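Local coordinates for hypothetical protein Cgl1923 (Corynebacterium glutamicum ATCC 13032, PDB 2P90) that is of unknown function but belongs to the PAC2 family and is probably related to proteasome-associated proteins, at residues Val205-Gln219 / Leu231-Leu245. Sequence-based numbering, arbitrary orientation.
Sequences VSASPYPAATLKLLQ and LLALERDAEKVHRQL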
# COMPACT_ATOMS: atom_id res chain seq x y z
N VAL B 205 -6.53 -19.82 -16.11
CA VAL B 205 -7.90 -19.72 -15.61
C VAL B 205 -7.96 -19.11 -14.19
O VAL B 205 -9.04 -19.00 -13.58
CB VAL B 205 -8.56 -21.14 -15.69
CG1 VAL B 205 -8.42 -21.90 -14.35
CG2 VAL B 205 -9.98 -21.00 -16.13
N SER B 206 -6.80 -18.71 -13.68
CA SER B 206 -6.64 -18.29 -12.28
C SER B 206 -7.37 -17.01 -11.86
O SER B 206 -7.70 -16.85 -10.68
CB SER B 206 -5.15 -18.18 -11.93
OG SER B 206 -4.68 -19.38 -11.34
N ALA B 207 -7.61 -16.11 -12.82
CA ALA B 207 -8.30 -14.84 -12.58
C ALA B 207 -9.81 -14.95 -12.41
O ALA B 207 -10.42 -14.02 -11.93
CB ALA B 207 -7.97 -13.81 -13.68
N SER B 208 -10.40 -16.06 -12.83
CA SER B 208 -11.86 -16.29 -12.70
C SER B 208 -12.10 -17.41 -11.71
O SER B 208 -11.20 -18.22 -11.49
CB SER B 208 -12.46 -16.70 -14.06
OG SER B 208 -12.14 -15.76 -15.06
N PRO B 209 -13.29 -17.45 -11.10
CA PRO B 209 -13.62 -18.57 -10.20
C PRO B 209 -13.35 -19.94 -10.84
O PRO B 209 -13.79 -20.23 -11.95
CB PRO B 209 -15.11 -18.35 -9.92
CG PRO B 209 -15.26 -16.85 -9.99
CD PRO B 209 -14.38 -16.45 -11.14
N TYR B 210 -12.59 -20.77 -10.14
CA TYR B 210 -12.33 -22.15 -10.55
C TYR B 210 -12.79 -23.10 -9.42
O TYR B 210 -12.00 -23.54 -8.59
CB TYR B 210 -10.85 -22.34 -10.93
CG TYR B 210 -10.60 -23.61 -11.69
CD1 TYR B 210 -10.99 -23.74 -13.03
CD2 TYR B 210 -9.96 -24.68 -11.08
CE1 TYR B 210 -10.74 -24.93 -13.73
CE2 TYR B 210 -9.72 -25.85 -11.74
CZ TYR B 210 -10.12 -25.98 -13.06
OH TYR B 210 -9.85 -27.15 -13.71
N PRO B 211 -14.11 -23.38 -9.36
CA PRO B 211 -14.70 -24.20 -8.27
C PRO B 211 -14.12 -25.58 -8.02
O PRO B 211 -14.22 -26.06 -6.90
CB PRO B 211 -16.18 -24.30 -8.65
CG PRO B 211 -16.43 -23.12 -9.54
CD PRO B 211 -15.14 -22.85 -10.28
N ALA B 212 -13.52 -26.22 -9.02
CA ALA B 212 -12.88 -27.53 -8.77
C ALA B 212 -11.79 -27.42 -7.66
O ALA B 212 -11.55 -28.36 -6.88
CB ALA B 212 -12.31 -28.12 -10.07
N ALA B 213 -11.17 -26.24 -7.57
CA ALA B 213 -10.11 -25.99 -6.58
C ALA B 213 -10.70 -25.76 -5.18
O ALA B 213 -10.19 -26.27 -4.20
CB ALA B 213 -9.26 -24.86 -7.03
N THR B 214 -11.78 -25.00 -5.10
CA THR B 214 -12.52 -24.83 -3.85
C THR B 214 -12.88 -26.21 -3.31
O THR B 214 -12.50 -26.56 -2.19
CB THR B 214 -13.78 -24.00 -4.07
OG1 THR B 214 -13.42 -22.80 -4.77
CG2 THR B 214 -14.51 -23.65 -2.74
N LEU B 215 -13.57 -27.00 -4.15
CA LEU B 215 -13.93 -28.40 -3.87
C LEU B 215 -12.76 -29.22 -3.35
O LEU B 215 -12.85 -29.86 -2.30
CB LEU B 215 -14.51 -29.06 -5.14
CG LEU B 215 -15.20 -30.43 -5.05
CD1 LEU B 215 -16.37 -30.49 -4.03
CD2 LEU B 215 -15.71 -30.85 -6.41
N LYS B 216 -11.66 -29.18 -4.08
CA LYS B 216 -10.46 -29.87 -3.66
C LYS B 216 -9.98 -29.42 -2.27
O LYS B 216 -9.70 -30.27 -1.43
CB LYS B 216 -9.35 -29.73 -4.72
CG LYS B 216 -8.20 -30.73 -4.55
CD LYS B 216 -8.73 -32.17 -4.47
CE LYS B 216 -7.88 -33.03 -3.52
NZ LYS B 216 -6.70 -33.64 -4.20
N LEU B 217 -9.88 -28.10 -2.03
CA LEU B 217 -9.48 -27.62 -0.70
C LEU B 217 -10.44 -28.13 0.38
O LEU B 217 -10.01 -28.59 1.42
CB LEU B 217 -9.38 -26.08 -0.62
CG LEU B 217 -8.19 -25.35 -1.23
CD1 LEU B 217 -8.48 -23.84 -1.21
CD2 LEU B 217 -6.85 -25.66 -0.52
N LEU B 218 -11.74 -28.07 0.10
CA LEU B 218 -12.72 -28.47 1.08
C LEU B 218 -12.66 -29.99 1.39
O LEU B 218 -12.71 -30.39 2.56
CB LEU B 218 -14.11 -28.00 0.67
CG LEU B 218 -14.40 -26.49 0.76
CD1 LEU B 218 -15.85 -26.19 0.42
CD2 LEU B 218 -14.07 -25.97 2.17
N GLN B 219 -12.53 -30.82 0.36
CA GLN B 219 -12.43 -32.25 0.59
C GLN B 219 -11.11 -32.64 1.27
O GLN B 219 -11.05 -33.60 2.03
CB GLN B 219 -12.83 -33.11 -0.65
CG GLN B 219 -11.97 -33.03 -1.90
CD GLN B 219 -12.75 -33.40 -3.21
OE1 GLN B 219 -13.93 -33.79 -3.18
NE2 GLN B 219 -12.08 -33.25 -4.35
N LEU B 231 -21.03 -30.64 -0.13
CA LEU B 231 -20.17 -30.19 -1.22
C LEU B 231 -20.83 -30.11 -2.60
O LEU B 231 -20.20 -29.66 -3.56
CB LEU B 231 -18.93 -31.10 -1.27
CG LEU B 231 -17.90 -30.97 -0.13
CD1 LEU B 231 -16.75 -31.92 -0.32
CD2 LEU B 231 -17.36 -29.57 -0.03
N LEU B 232 -22.09 -30.54 -2.69
CA LEU B 232 -22.70 -30.87 -4.00
C LEU B 232 -22.95 -29.70 -4.98
O LEU B 232 -22.91 -29.91 -6.20
CB LEU B 232 -23.99 -31.71 -3.83
CG LEU B 232 -24.04 -32.91 -2.87
CD1 LEU B 232 -25.50 -33.33 -2.58
CD2 LEU B 232 -23.19 -34.10 -3.33
N ALA B 233 -23.21 -28.50 -4.46
CA ALA B 233 -23.36 -27.30 -5.30
C ALA B 233 -22.04 -26.88 -5.97
O ALA B 233 -22.04 -26.25 -7.04
CB ALA B 233 -23.97 -26.15 -4.51
N LEU B 234 -20.92 -27.24 -5.33
CA LEU B 234 -19.59 -26.98 -5.86
C LEU B 234 -19.21 -27.94 -6.99
O LEU B 234 -18.39 -27.60 -7.87
CB LEU B 234 -18.54 -27.10 -4.75
CG LEU B 234 -18.27 -25.96 -3.79
CD1 LEU B 234 -17.31 -26.47 -2.77
CD2 LEU B 234 -17.71 -24.73 -4.52
N GLU B 235 -19.79 -29.14 -6.94
CA GLU B 235 -19.62 -30.15 -7.98
C GLU B 235 -20.33 -29.72 -9.25
O GLU B 235 -19.75 -29.73 -10.35
CB GLU B 235 -20.10 -31.51 -7.49
CG GLU B 235 -19.04 -32.22 -6.66
CD GLU B 235 -19.57 -33.31 -5.74
OE1 GLU B 235 -20.71 -33.18 -5.23
OE2 GLU B 235 -18.83 -34.30 -5.52
N ARG B 236 -21.57 -29.27 -9.08
CA ARG B 236 -22.34 -28.71 -10.16
C ARG B 236 -21.61 -27.53 -10.82
O ARG B 236 -21.44 -27.50 -12.04
CB ARG B 236 -23.70 -28.26 -9.60
CG ARG B 236 -24.66 -27.75 -10.66
CD ARG B 236 -25.23 -26.39 -10.29
NE ARG B 236 -25.80 -25.72 -11.47
CZ ARG B 236 -25.35 -24.58 -11.98
NH1 ARG B 236 -24.32 -23.93 -11.42
NH2 ARG B 236 -25.95 -24.07 -13.06
N ASP B 237 -21.16 -26.58 -9.99
CA ASP B 237 -20.38 -25.41 -10.44
C ASP B 237 -19.12 -25.73 -11.24
O ASP B 237 -18.79 -25.01 -12.18
CB ASP B 237 -19.94 -24.56 -9.24
CG ASP B 237 -21.09 -23.81 -8.57
OD1 ASP B 237 -22.26 -23.90 -9.01
OD2 ASP B 237 -20.80 -23.12 -7.55
N ALA B 238 -18.41 -26.79 -10.82
CA ALA B 238 -17.15 -27.21 -11.42
C ALA B 238 -17.39 -27.77 -12.80
O ALA B 238 -16.66 -27.47 -13.74
CB ALA B 238 -16.47 -28.23 -10.56
N GLU B 239 -18.44 -28.58 -12.92
CA GLU B 239 -18.82 -29.20 -14.19
C GLU B 239 -19.23 -28.13 -15.19
O GLU B 239 -19.01 -28.27 -16.38
CB GLU B 239 -19.95 -30.19 -13.98
CG GLU B 239 -19.55 -31.41 -13.14
CD GLU B 239 -20.74 -32.22 -12.58
OE1 GLU B 239 -21.93 -31.79 -12.73
OE2 GLU B 239 -20.48 -33.29 -11.98
N LYS B 240 -19.83 -27.05 -14.68
CA LYS B 240 -20.31 -25.96 -15.52
C LYS B 240 -19.14 -25.11 -16.02
O LYS B 240 -19.12 -24.74 -17.20
CB LYS B 240 -21.38 -25.14 -14.79
CG LYS B 240 -21.80 -23.85 -15.45
CD LYS B 240 -23.07 -24.01 -16.29
CE LYS B 240 -23.74 -22.63 -16.56
NZ LYS B 240 -24.32 -21.96 -15.32
N VAL B 241 -18.15 -24.83 -15.15
CA VAL B 241 -16.91 -24.15 -15.62
C VAL B 241 -16.03 -25.03 -16.54
O VAL B 241 -15.45 -24.54 -17.51
CB VAL B 241 -16.09 -23.41 -14.47
CG1 VAL B 241 -16.28 -24.08 -13.17
CG2 VAL B 241 -14.59 -23.33 -14.79
N HIS B 242 -15.98 -26.33 -16.28
CA HIS B 242 -15.32 -27.25 -17.17
C HIS B 242 -15.88 -27.19 -18.61
O HIS B 242 -15.11 -27.15 -19.59
CB HIS B 242 -15.39 -28.69 -16.62
CG HIS B 242 -14.50 -29.64 -17.36
ND1 HIS B 242 -13.12 -29.58 -17.29
CD2 HIS B 242 -14.80 -30.68 -18.18
CE1 HIS B 242 -12.61 -30.54 -18.04
NE2 HIS B 242 -13.61 -31.22 -18.60
N ARG B 243 -17.21 -27.19 -18.72
CA ARG B 243 -17.87 -27.15 -20.02
C ARG B 243 -17.60 -25.85 -20.77
O ARG B 243 -17.38 -25.87 -22.00
CB ARG B 243 -19.37 -27.45 -19.90
CG ARG B 243 -19.69 -28.88 -19.43
CD ARG B 243 -21.19 -29.25 -19.58
NE ARG B 243 -22.10 -28.46 -18.74
CZ ARG B 243 -22.52 -28.82 -17.52
NH1 ARG B 243 -22.14 -29.98 -16.98
NH2 ARG B 243 -23.35 -28.02 -16.84
N GLN B 244 -17.56 -24.73 -20.04
CA GLN B 244 -17.19 -23.46 -20.67
C GLN B 244 -15.75 -23.47 -21.18
O GLN B 244 -15.43 -22.89 -22.23
CB GLN B 244 -17.42 -22.29 -19.71
CG GLN B 244 -18.87 -22.20 -19.24
CD GLN B 244 -19.06 -21.25 -18.06
OE1 GLN B 244 -18.41 -21.38 -17.01
NE2 GLN B 244 -19.97 -20.29 -18.23
N LEU B 245 -14.90 -24.18 -20.45
CA LEU B 245 -13.50 -24.33 -20.79
C LEU B 245 -13.30 -25.30 -21.94
O LEU B 245 -12.44 -25.07 -22.78
CB LEU B 245 -12.70 -24.80 -19.57
CG LEU B 245 -11.83 -23.88 -18.70
CD1 LEU B 245 -12.04 -22.37 -18.87
CD2 LEU B 245 -11.96 -24.32 -17.26
O HOH W 1 -12.05 -27.61 -15.26
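The antiparallel helical hairpin, here formed by helices 211-225 and 232-250 of a PAC2-family protein, brings Pro211 of one arm into the groove of the other, where it sits as a knob among Leu234, Asp237, Ala238 and Val241. The axes of 211-219 and 232-245 approach to 8.5 Å and run at 147° between their N-to-C directions, so the arms splay rather than run strictly antiparallel. At the knob the backbones are close, with Pro211 CA 5.0 Å from Ala238 CA, consistent with the small side chains there, Ala212 and Ala238, whose CB atoms are 4.2 Å apart. The pyrrolidine ring rests through CB and CG on Asp237 CB.

Toward the connecting loop the leucines take over. With chi1 at -169°, Leu215 extends away from its own backbone N, and its two methyls reach the second helix: CD1 meets Leu231 CB, while CD2 lies 3.6 Å from Glu235 CG and is thus covered by the aliphatic part of an acidic side chain. On the more buried flank, Leu218 CD1 meets Leu234 CD1 at 3.5 Å, and Thr214 CG2 lies against both methyls of Leu234. Thr214 and Leu218 also touch helix 41-52, whereas Ala213 and Leu217 face strand 194-202.

Beyond the knob, the loop preceding the first helix continues the contact. Leu245 CD2 approaches the Tyr210 ring at its edge, 3.8 Å from CE1, and Leu245 CD1 packs on Val205 CG2. A water bridges Tyr210 OH, at 2.7 Å, to His242 ND1; no direct hydrogen bond joins the segments. In this protein the knob is a proline and helix 232-250 is layered outside the sheet-covering helix 211-225; knobs-into-holes packing of apolar side chains between antiparallel helices is the feature of a helical hairpin.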